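Local coordinates for putative hyaluronoglucosaminidase (Clostridium perfringens, PDB 6PWI), which probably acts as a hexosaminidase of glycoside hydrolase family 84, this piece of the longer secreted protein including its catalytic barrel, at residues V75-I81 against F158-G163; Y271-L275 against K309-L314; G384-F388 against N417-V422; N400-M405 against M426-A431. All coordinates share one frame; numbering follows the deposited sequence.

Overall arrangement
Contacts 2, 3 and 4 belong to the catalytic (beta/alpha)8 barrel, whereas contact 1 lies in the preceding family 20 domain 2 region, its centre about 33 Å or more from those of the others. Contacts 3 and 4 are buried and share a chain path: strand 387-391 and strand 418-423 meet in contact 3, and the loops that follow them meet in contact 4. Contact 3 joins backbone to backbone; contact 4 relies on methionine packing and two waters. Contacts 1 and 2 are partly buried and closer to the surface. Each sets a lysine beside an aromatic ring, but contact 1 sends its ammonium to carbonyls, while contact 2 pairs a tyrosine with an aspartate.

Contact 1. Residues V75-I81 against F158-G163; sequences VLSIKGI and FNQLEG
The ring of Phe158 has Val75 over one face, the methyl CG1 standing 4.1 Å from the ring centroid in a CH-pi contact. The two side chains cross at about a right angle, and chi1 of Val75 (162°) sets CG1 opposite the backbone N, which brings this methyl over the ring. Lys79 CG, 3.7 Å from Phe158 CD2, and more loosely Ile81 CD1 approach the ring obliquely. Leu52, from a loop, and Phe96 of strand 94-100 also touch the Phe158 side chain. Ile78 packs at the base of that side chain, with CG2 4.1 Å from Phe158 CB and CD1 3.6 Å from Asn159 OD1.

Helix 66-78 ends here in a Schellman motif with Gly80 as its C-prime residue: Ile81 N bonds to Leu76 O, and Gly80 N to Ser77 O. Just past the helix, Lys79 runs from Phe158 to the chain beyond the type I turn of Phe158-Leu161. Bends at chi2 (-62°) and chi3 (-71°) curl its chain so that NZ gives a hydrogen bond to Gly163 O at 2.6 Å and a weak one to Leu161 O at 3.2 Å. One lysine thus joins the end of helix 66-78 to the loop that leads to strand 165-175, its CG lying against the aromatic ring and its ammonium against backbone carbonyls, whose dipoles probably meet its positive charge.

Contact 2. Residues Y271-L275 against K309-L314; sequences YKADL and KLMEDL
Tyr271 reaches from helix 268-286 to Lys309 and Asp313 on helix 304-321. These are neighbouring outer helices of the (beta/alpha)8 barrel, following its third and fourth strands. The short segments run 50° apart, with 12.0 Å between their axes, and side chains bridge the gap. From CB, which points toward the other helix, the tyrosine continues with CG anti to the backbone N (chi1 169°). Lys309 CE lies over one face of the ring, 3.8 Å from the centroid, as a CH-pi contact. CD2 and CE2 lie beneath the end of the same lysine, CE2 being 3.4 Å from Lys309 NZ; the bend at chi4 turns NZ along this side of the ring. CZ leads to the hydroxyl, which comes within 3.7 Å of Leu310 CA and gives its hydrogen bond to Asp313 OD2. That oxygen sits at the ring edge, in its plane, while the carboxylate is turned 33° from the ring.

Leu275, one turn on from Tyr271, adds the apolar part: CD1 meets Leu310 CD1 at 4.1 Å, and CD2 lies 3.9 Å from Asp313 CB. Beyond the pair, Phe265 and Met263 also pack on Tyr271, and Ile278 on Leu310. The hydroxyl bond is modelled at 2.4 Å between Tyr271 OH and Asp313 OD2, a length that is doubtful at this resolution.

Contact 3. Residues G384-F388 against N417-V422; sequences GRQAF and NFKGIV
The seventh and eighth strands of the (beta/alpha)8 barrel come together here, parallel, where Gln386-Phe388 meets Phe418-Gly420. Lys419 N donates to Ala387 O at 2.9 Å with an N-H...O angle of 168°. On the other side of Ala387, its N gives a bond to a water that in turn donates to Asn417 O, so the water links the two backbones. The amide of Gln386 lies against the chain at Asn417, with NE2 3.4 Å from Asn417 CA.

The chain turns a corner at Lys419, whose aliphatic part runs back beside the other strand: CD lies 3.6 Å from Gln386 O. NZ goes on to a salt bridge with Asp359. Arg385 sends its guanidinium away, to the carbonyls of Ile358 and other residues of that loop. The ring of Phe388, carried away from the backbone N by chi1 176°, meets the eighth strand by its edge: Gly420 O lies in the ring plane, 3.4 Å from CD1, and Ile421 N borders the same edge. Its tip, CZ, meets Val422 CG1 at 3.6 Å.

Phe388 and Val422 both touch Met361 of strand 359-362, and Trp179 of the first strand meets the Phe388 ring. Ala387 and Phe418 face the other way, onto helix 373-383, where the Phe418 ring stacks on Phe376; Arg446 makes a cation-pi contact with Phe418.

Contact 4. Residues N400-M405 against M426-A431; sequences NKRLLM and MQEAQA
Met426 reaches across to the backbone of Leu403 and Leu404, its SD drawing a weak hydrogen bond from Leu404 N, 3.4 Å long but almost straight at 178°. CB to SD runs extended (chi2 175°), and the bend at chi3 then turns CE toward Leu404 O and Met405 CG. Leu403 CD2 touches both this sulfur and Glu428: it is 4.1 Å from SD and 3.9 Å from Glu428 CG, the leucine and glutamate crossing at about a right angle. At one end the side chains of Asn400 and Gln427 also cross at about a right angle, their amide planes 49° apart; the polar end of Gln427 has its main partner in Pro598. A water links Asn400 to Glu428, donating to Asn400 O and to Glu428 OE2 (2.9 Å) and accepting from Asn400 ND2; the other carboxylate oxygen, OE1, is taken by Asn396 ND2. At the opposite end Met405 CE rests on Ala431, 3.9 Å from its CB, and a second water donates to Leu404 O and Ala431 O.

Both segments are loops that follow the seventh and eighth barrel strands, at the C-terminal end of the barrel, the end that carries the active site in this fold. Trp549 of helix 540-572 covers Leu403 and Glu428, Leu470 and Ala474 of helix 467-475 pack on Met405, and Val599 of strand 597-599 touches Asn400 and Gln427.

Contact 1. Residues V75-I81 against F158-G163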
# COMPACT_ATOMS: atom_id res chain seq x y z
N VAL A 75 -21.14 5.37 6.14
CA VAL A 75 -20.71 6.31 7.17
C VAL A 75 -21.84 6.54 8.17
O VAL A 75 -21.58 6.62 9.37
CB VAL A 75 -20.17 7.61 6.54
CG1 VAL A 75 -20.11 8.75 7.55
CG2 VAL A 75 -18.81 7.39 5.90
N LEU A 76 -23.08 6.62 7.68
CA LEU A 76 -24.21 6.88 8.56
C LEU A 76 -24.44 5.71 9.52
O LEU A 76 -24.73 5.93 10.70
CB LEU A 76 -25.48 7.16 7.74
CG LEU A 76 -25.50 8.48 6.97
CD1 LEU A 76 -26.91 8.79 6.48
CD2 LEU A 76 -24.98 9.62 7.81
N SER A 77 -24.28 4.48 9.02
CA SER A 77 -24.59 3.30 9.81
C SER A 77 -23.53 3.00 10.87
O SER A 77 -23.77 2.22 11.78
CB SER A 77 -24.87 2.10 8.93
OG SER A 77 -23.68 1.65 8.32
N ILE A 78 -22.35 3.64 10.76
CA ILE A 78 -21.33 3.53 11.79
C ILE A 78 -21.88 4.07 13.11
O ILE A 78 -21.54 3.54 14.17
CB ILE A 78 -20.00 4.20 11.36
CG1 ILE A 78 -19.19 3.26 10.45
CG2 ILE A 78 -19.18 4.65 12.56
CD1 ILE A 78 -18.13 3.96 9.63
N LYS A 79 -22.75 5.09 13.04
CA LYS A 79 -23.35 5.70 14.21
C LYS A 79 -24.85 5.42 14.26
O LYS A 79 -25.59 6.16 14.91
CB LYS A 79 -23.14 7.22 14.21
CG LYS A 79 -21.70 7.71 14.11
CD LYS A 79 -20.83 7.30 15.27
CE LYS A 79 -21.16 8.01 16.56
NZ LYS A 79 -20.19 7.66 17.62
N GLY A 80 -25.29 4.37 13.56
CA GLY A 80 -26.69 3.97 13.53
C GLY A 80 -27.63 5.15 13.27
O GLY A 80 -28.68 5.25 13.90
N ILE A 81 -27.24 6.03 12.34
CA ILE A 81 -28.06 7.14 11.89
C ILE A 81 -28.92 6.68 10.71
O ILE A 81 -28.39 6.33 9.66
CB ILE A 81 -27.19 8.35 11.49
CG1 ILE A 81 -26.34 8.85 12.66
CG2 ILE A 81 -28.04 9.45 10.89
CD1 ILE A 81 -25.41 9.98 12.29
N PHE A 158 -15.76 9.35 11.89
CA PHE A 158 -16.89 8.74 12.57
C PHE A 158 -16.44 7.50 13.35
O PHE A 158 -17.03 7.19 14.39
CB PHE A 158 -18.05 8.48 11.60
CG PHE A 158 -18.99 9.64 11.38
CD1 PHE A 158 -18.54 10.96 11.38
CD2 PHE A 158 -20.34 9.42 11.13
CE1 PHE A 158 -19.42 12.02 11.16
CE2 PHE A 158 -21.21 10.48 10.90
CZ PHE A 158 -20.75 11.78 10.92
N ASN A 159 -15.39 6.83 12.87
CA ASN A 159 -14.90 5.61 13.49
C ASN A 159 -14.21 5.89 14.83
O ASN A 159 -13.93 4.96 15.58
CB ASN A 159 -13.98 4.81 12.56
CG ASN A 159 -14.72 3.83 11.69
OD1 ASN A 159 -15.69 3.21 12.13
ND2 ASN A 159 -14.28 3.66 10.46
N GLN A 160 -13.95 7.17 15.13
CA GLN A 160 -13.21 7.50 16.34
C GLN A 160 -14.04 8.42 17.25
O GLN A 160 -13.53 8.92 18.25
CB GLN A 160 -11.82 8.05 16.01
CG GLN A 160 -11.84 9.42 15.35
CD GLN A 160 -10.49 9.89 14.88
OE1 GLN A 160 -9.70 10.43 15.64
NE2 GLN A 160 -10.24 9.73 13.59
N LEU A 161 -15.32 8.62 16.92
CA LEU A 161 -16.19 9.46 17.74
C LEU A 161 -16.63 8.70 18.98
O LEU A 161 -17.21 7.62 18.88
CB LEU A 161 -17.40 9.91 16.91
CG LEU A 161 -17.16 11.09 15.97
CD1 LEU A 161 -18.46 11.54 15.32
CD2 LEU A 161 -16.49 12.25 16.70
N GLU A 162 -16.36 9.29 20.15
CA GLU A 162 -16.66 8.69 21.44
C GLU A 162 -18.17 8.48 21.58
O GLU A 162 -18.62 7.38 21.89
CB GLU A 162 -16.06 9.52 22.58
N GLY A 163 -18.94 9.55 21.31
CA GLY A 163 -20.39 9.51 21.40
C GLY A 163 -21.04 10.12 20.17
O GLY A 163 -20.76 9.71 19.05

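Contact 2. Residues Y271-L275 against K309-L314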
# COMPACT_ATOMS: atom_id res chain seq x y z
N TYR A 271 -1.14 -6.57 -38.95
CA TYR A 271 -1.29 -5.68 -37.81
C TYR A 271 -2.76 -5.38 -37.56
O TYR A 271 -3.20 -5.38 -36.41
CB TYR A 271 -0.47 -4.41 -38.00
CG TYR A 271 -0.76 -3.34 -36.98
CD1 TYR A 271 -0.31 -3.45 -35.67
CD2 TYR A 271 -1.52 -2.23 -37.32
CE1 TYR A 271 -0.60 -2.48 -34.73
CE2 TYR A 271 -1.82 -1.25 -36.38
CZ TYR A 271 -1.35 -1.37 -35.08
OH TYR A 271 -1.64 -0.41 -34.16
N LYS A 272 -3.52 -5.12 -38.64
CA LYS A 272 -4.95 -4.83 -38.52
C LYS A 272 -5.66 -6.02 -37.89
O LYS A 272 -6.58 -5.84 -37.09
CB LYS A 272 -5.57 -4.46 -39.88
N ALA A 273 -5.22 -7.24 -38.24
CA ALA A 273 -5.81 -8.46 -37.73
C ALA A 273 -5.58 -8.54 -36.22
O ALA A 273 -6.50 -8.89 -35.46
CB ALA A 273 -5.27 -9.67 -38.46
N ASP A 274 -4.37 -8.17 -35.79
CA ASP A 274 -3.95 -8.25 -34.40
C ASP A 274 -4.55 -7.10 -33.59
O ASP A 274 -4.84 -7.27 -32.40
CB ASP A 274 -2.43 -8.40 -34.29
CG ASP A 274 -1.97 -9.85 -34.17
OD1 ASP A 274 -2.82 -10.72 -33.87
OD2 ASP A 274 -0.76 -10.09 -34.38
N LEU A 275 -4.74 -5.94 -34.22
CA LEU A 275 -5.35 -4.81 -33.52
C LEU A 275 -6.81 -5.11 -33.21
O LEU A 275 -7.35 -4.61 -32.22
CB LEU A 275 -5.20 -3.53 -34.34
CG LEU A 275 -5.82 -2.29 -33.69
CD1 LEU A 275 -5.12 -1.95 -32.38
CD2 LEU A 275 -5.79 -1.09 -34.64
N LYS A 309 3.19 2.86 -32.16
CA LYS A 309 2.12 2.63 -33.12
C LYS A 309 0.89 2.08 -32.40
O LYS A 309 -0.19 2.65 -32.51
CB LYS A 309 2.62 1.70 -34.24
CG LYS A 309 1.66 1.43 -35.39
CD LYS A 309 2.41 0.87 -36.59
CE LYS A 309 1.58 0.01 -37.52
NZ LYS A 309 0.37 0.73 -38.01
N LEU A 310 1.07 1.01 -31.61
CA LEU A 310 -0.04 0.37 -30.92
C LEU A 310 -0.73 1.37 -29.99
O LEU A 310 -1.96 1.47 -30.01
CB LEU A 310 0.45 -0.87 -30.16
CG LEU A 310 -0.62 -1.53 -29.28
CD1 LEU A 310 -1.76 -2.08 -30.12
CD2 LEU A 310 -0.02 -2.63 -28.42
N MET A 311 0.06 2.10 -29.20
CA MET A 311 -0.49 2.97 -28.17
C MET A 311 -1.28 4.10 -28.82
O MET A 311 -2.24 4.60 -28.22
CB MET A 311 0.61 3.54 -27.26
CG MET A 311 1.31 2.50 -26.39
SD MET A 311 0.22 1.35 -25.47
CE MET A 311 -0.65 2.48 -24.38
N GLU A 312 -0.89 4.49 -30.04
CA GLU A 312 -1.59 5.52 -30.79
C GLU A 312 -2.98 5.01 -31.17
O GLU A 312 -3.95 5.75 -31.09
CB GLU A 312 -0.80 5.93 -32.03
CG GLU A 312 0.05 7.18 -31.83
CD GLU A 312 1.23 7.37 -32.77
OE1 GLU A 312 1.53 6.44 -33.56
OE2 GLU A 312 1.87 8.44 -32.70
N ASP A 313 -3.04 3.72 -31.54
CA ASP A 313 -4.28 3.08 -31.97
C ASP A 313 -5.19 2.80 -30.76
O ASP A 313 -6.41 2.89 -30.88
CB ASP A 313 -4.02 1.86 -32.85
CG ASP A 313 -3.66 2.21 -34.29
OD1 ASP A 313 -4.11 3.28 -34.76
OD2 ASP A 313 -2.95 1.42 -34.93
N LEU A 314 -4.58 2.48 -29.61
CA LEU A 314 -5.35 2.20 -28.40
C LEU A 314 -5.91 3.49 -27.83
O LEU A 314 -6.97 3.48 -27.21
CB LEU A 314 -4.48 1.47 -27.38
CG LEU A 314 -4.05 0.05 -27.77
CD1 LEU A 314 -3.24 -0.59 -26.66
CD2 LEU A 314 -5.25 -0.81 -28.11

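Contact 3. Residues G384-F388 against N417-V422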
# COMPACT_ATOMS: atom_id res chain seq x y z
N GLY A 384 10.56 12.89 -21.59
CA GLY A 384 9.86 14.12 -21.96
C GLY A 384 8.67 14.44 -21.05
O GLY A 384 7.99 15.44 -21.26
N ARG A 385 8.42 13.59 -20.06
CA ARG A 385 7.32 13.77 -19.12
C ARG A 385 7.71 13.15 -17.78
O ARG A 385 8.67 12.41 -17.69
CB ARG A 385 6.04 13.12 -19.68
CG ARG A 385 6.06 11.60 -19.67
CD ARG A 385 4.94 10.96 -20.45
NE ARG A 385 5.19 11.02 -21.88
CZ ARG A 385 4.34 10.65 -22.83
NH1 ARG A 385 3.14 10.17 -22.50
NH2 ARG A 385 4.69 10.75 -24.10
N GLN A 386 6.93 13.45 -16.74
CA GLN A 386 7.23 12.94 -15.41
C GLN A 386 6.86 11.47 -15.31
O GLN A 386 5.97 10.99 -16.02
CB GLN A 386 6.50 13.78 -14.37
CG GLN A 386 7.01 15.21 -14.31
CD GLN A 386 6.37 15.95 -13.17
OE1 GLN A 386 5.23 15.67 -12.78
NE2 GLN A 386 7.12 16.89 -12.61
N ALA A 387 7.55 10.76 -14.41
CA ALA A 387 7.42 9.32 -14.27
C ALA A 387 6.25 8.95 -13.36
O ALA A 387 5.84 9.73 -12.50
CB ALA A 387 8.71 8.74 -13.74
N PHE A 388 5.72 7.75 -13.59
CA PHE A 388 4.84 7.08 -12.65
C PHE A 388 5.67 5.99 -11.97
O PHE A 388 6.15 5.07 -12.64
CB PHE A 388 3.59 6.60 -13.40
CG PHE A 388 2.58 5.78 -12.62
CD1 PHE A 388 2.50 5.85 -11.23
CD2 PHE A 388 1.69 4.96 -13.29
CE1 PHE A 388 1.57 5.09 -10.53
CE2 PHE A 388 0.75 4.21 -12.59
CZ PHE A 388 0.70 4.28 -11.21
N ASN A 417 8.58 15.65 -8.27
CA ASN A 417 8.56 15.72 -9.73
C ASN A 417 8.09 14.40 -10.35
O ASN A 417 8.75 13.86 -11.25
CB ASN A 417 9.91 16.17 -10.29
CG ASN A 417 11.09 15.36 -9.77
OD1 ASN A 417 11.00 14.73 -8.72
ND2 ASN A 417 12.19 15.37 -10.51
N PHE A 418 6.93 13.89 -9.91
CA PHE A 418 6.44 12.62 -10.41
C PHE A 418 4.93 12.52 -10.22
O PHE A 418 4.36 13.24 -9.40
CB PHE A 418 7.23 11.44 -9.83
CG PHE A 418 6.98 11.14 -8.38
CD1 PHE A 418 6.35 9.97 -8.00
CD2 PHE A 418 7.36 12.03 -7.39
CE1 PHE A 418 6.11 9.69 -6.66
CE2 PHE A 418 7.12 11.75 -6.05
CZ PHE A 418 6.50 10.58 -5.69
N LYS A 419 4.31 11.59 -10.97
CA LYS A 419 2.88 11.55 -11.21
C LYS A 419 2.16 10.73 -10.15
O LYS A 419 0.94 10.81 -10.02
CB LYS A 419 2.59 10.92 -12.58
CG LYS A 419 2.96 11.77 -13.79
CD LYS A 419 2.49 11.19 -15.11
CE LYS A 419 2.15 12.26 -16.12
NZ LYS A 419 2.04 11.70 -17.49
N GLY A 420 2.90 9.91 -9.39
CA GLY A 420 2.29 9.02 -8.42
C GLY A 420 3.10 7.75 -8.22
O GLY A 420 4.16 7.57 -8.81
N ILE A 421 2.57 6.85 -7.38
CA ILE A 421 3.36 5.71 -6.94
C ILE A 421 2.45 4.51 -6.70
O ILE A 421 1.34 4.65 -6.18
CB ILE A 421 4.21 6.10 -5.71
CG1 ILE A 421 5.05 4.93 -5.19
CG2 ILE A 421 3.36 6.74 -4.62
CD1 ILE A 421 6.29 5.35 -4.42
N VAL A 422 2.93 3.32 -7.10
CA VAL A 422 2.31 2.07 -6.70
C VAL A 422 3.36 1.20 -6.02
O VAL A 422 4.52 1.23 -6.39
CB VAL A 422 1.62 1.34 -7.86
CG1 VAL A 422 0.41 2.10 -8.37
CG2 VAL A 422 2.57 1.01 -9.00
O HOH W 1 9.88 12.37 -13.62

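Contact 4. Residues N400-M405 against M426-A431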
# COMPACT_ATOMS: atom_id res chain seq x y z
N ASN A 400 12.46 -14.78 0.05
CA ASN A 400 11.17 -15.30 0.47
C ASN A 400 11.16 -15.64 1.95
O ASN A 400 10.09 -15.90 2.51
CB ASN A 400 10.71 -16.47 -0.41
CG ASN A 400 10.07 -15.96 -1.68
OD1 ASN A 400 10.68 -16.03 -2.74
ND2 ASN A 400 8.86 -15.42 -1.57
N LYS A 401 12.34 -15.61 2.58
CA LYS A 401 12.48 -15.91 3.99
C LYS A 401 11.96 -14.73 4.82
O LYS A 401 11.77 -14.86 6.02
CB LYS A 401 13.93 -16.24 4.33
CG LYS A 401 14.46 -17.54 3.73
CD LYS A 401 15.81 -17.95 4.28
CE LYS A 401 16.93 -17.72 3.30
NZ LYS A 401 17.25 -16.29 3.14
N ARG A 402 11.72 -13.59 4.15
CA ARG A 402 11.43 -12.35 4.85
C ARG A 402 9.95 -11.99 4.75
O ARG A 402 9.32 -12.21 3.72
CB ARG A 402 12.26 -11.22 4.26
CG ARG A 402 13.76 -11.40 4.43
CD ARG A 402 14.22 -11.38 5.88
NE ARG A 402 15.66 -11.40 5.78
CZ ARG A 402 16.41 -12.49 5.93
NH1 ARG A 402 15.83 -13.63 6.26
NH2 ARG A 402 17.72 -12.42 5.76
N LEU A 403 9.40 -11.47 5.85
CA LEU A 403 8.28 -10.55 5.78
C LEU A 403 8.86 -9.15 5.87
O LEU A 403 9.77 -8.92 6.66
CB LEU A 403 7.33 -10.80 6.96
CG LEU A 403 6.52 -12.09 6.92
CD1 LEU A 403 5.47 -12.08 8.03
CD2 LEU A 403 5.85 -12.28 5.56
N LEU A 404 8.36 -8.23 5.04
CA LEU A 404 8.86 -6.86 5.07
C LEU A 404 7.75 -5.92 5.51
O LEU A 404 6.87 -5.58 4.72
CB LEU A 404 9.42 -6.49 3.68
CG LEU A 404 10.49 -7.44 3.14
CD1 LEU A 404 10.88 -7.06 1.72
CD2 LEU A 404 11.71 -7.45 4.06
N MET A 405 7.78 -5.53 6.79
CA MET A 405 6.71 -4.74 7.36
C MET A 405 7.28 -3.53 8.10
O MET A 405 6.69 -3.07 9.09
CB MET A 405 5.86 -5.58 8.33
CG MET A 405 5.15 -6.76 7.69
SD MET A 405 4.40 -7.83 8.95
CE MET A 405 2.69 -7.31 8.87
N MET A 426 4.25 -8.10 -1.23
CA MET A 426 4.67 -9.48 -1.01
C MET A 426 3.58 -10.44 -1.49
O MET A 426 2.44 -10.04 -1.67
CB MET A 426 4.86 -9.74 0.49
CG MET A 426 5.88 -8.84 1.15
SD MET A 426 5.90 -9.15 2.94
CE MET A 426 4.75 -7.89 3.48
N GLN A 427 3.94 -11.71 -1.64
CA GLN A 427 2.93 -12.72 -1.91
C GLN A 427 2.03 -12.89 -0.69
O GLN A 427 0.95 -13.49 -0.78
CB GLN A 427 3.57 -14.03 -2.37
CG GLN A 427 4.27 -14.78 -1.26
CD GLN A 427 4.73 -16.15 -1.70
OE1 GLN A 427 4.93 -16.42 -2.88
NE2 GLN A 427 4.90 -17.04 -0.73
N GLU A 428 2.47 -12.35 0.46
CA GLU A 428 1.67 -12.35 1.68
C GLU A 428 0.82 -11.08 1.69
O GLU A 428 1.30 -10.00 2.03
CB GLU A 428 2.56 -12.43 2.92
CG GLU A 428 3.23 -13.78 3.10
CD GLU A 428 4.43 -14.03 2.21
OE1 GLU A 428 4.95 -13.05 1.64
OE2 GLU A 428 4.84 -15.20 2.08
N ALA A 429 -0.46 -11.25 1.33
CA ALA A 429 -1.32 -10.12 1.03
C ALA A 429 -1.60 -9.28 2.28
O ALA A 429 -1.41 -8.07 2.26
CB ALA A 429 -2.58 -10.59 0.35
N GLN A 430 -2.04 -9.93 3.36
CA GLN A 430 -2.42 -9.25 4.59
C GLN A 430 -1.24 -8.48 5.18
O GLN A 430 -1.38 -7.32 5.55
CB GLN A 430 -3.03 -10.23 5.59
CG GLN A 430 -4.33 -10.85 5.12
CD GLN A 430 -5.47 -9.86 5.11
OE1 GLN A 430 -5.66 -9.10 6.06
NE2 GLN A 430 -6.24 -9.86 4.04
N ALA A 431 -0.06 -9.12 5.23
CA ALA A 431 1.17 -8.50 5.72
C ALA A 431 1.52 -7.26 4.91
O ALA A 431 2.17 -6.34 5.43
CB ALA A 431 2.29 -9.51 5.69
O HOH W 2 7.55 -15.58 1.23
O HOH W 3 3.97 -4.50 4.45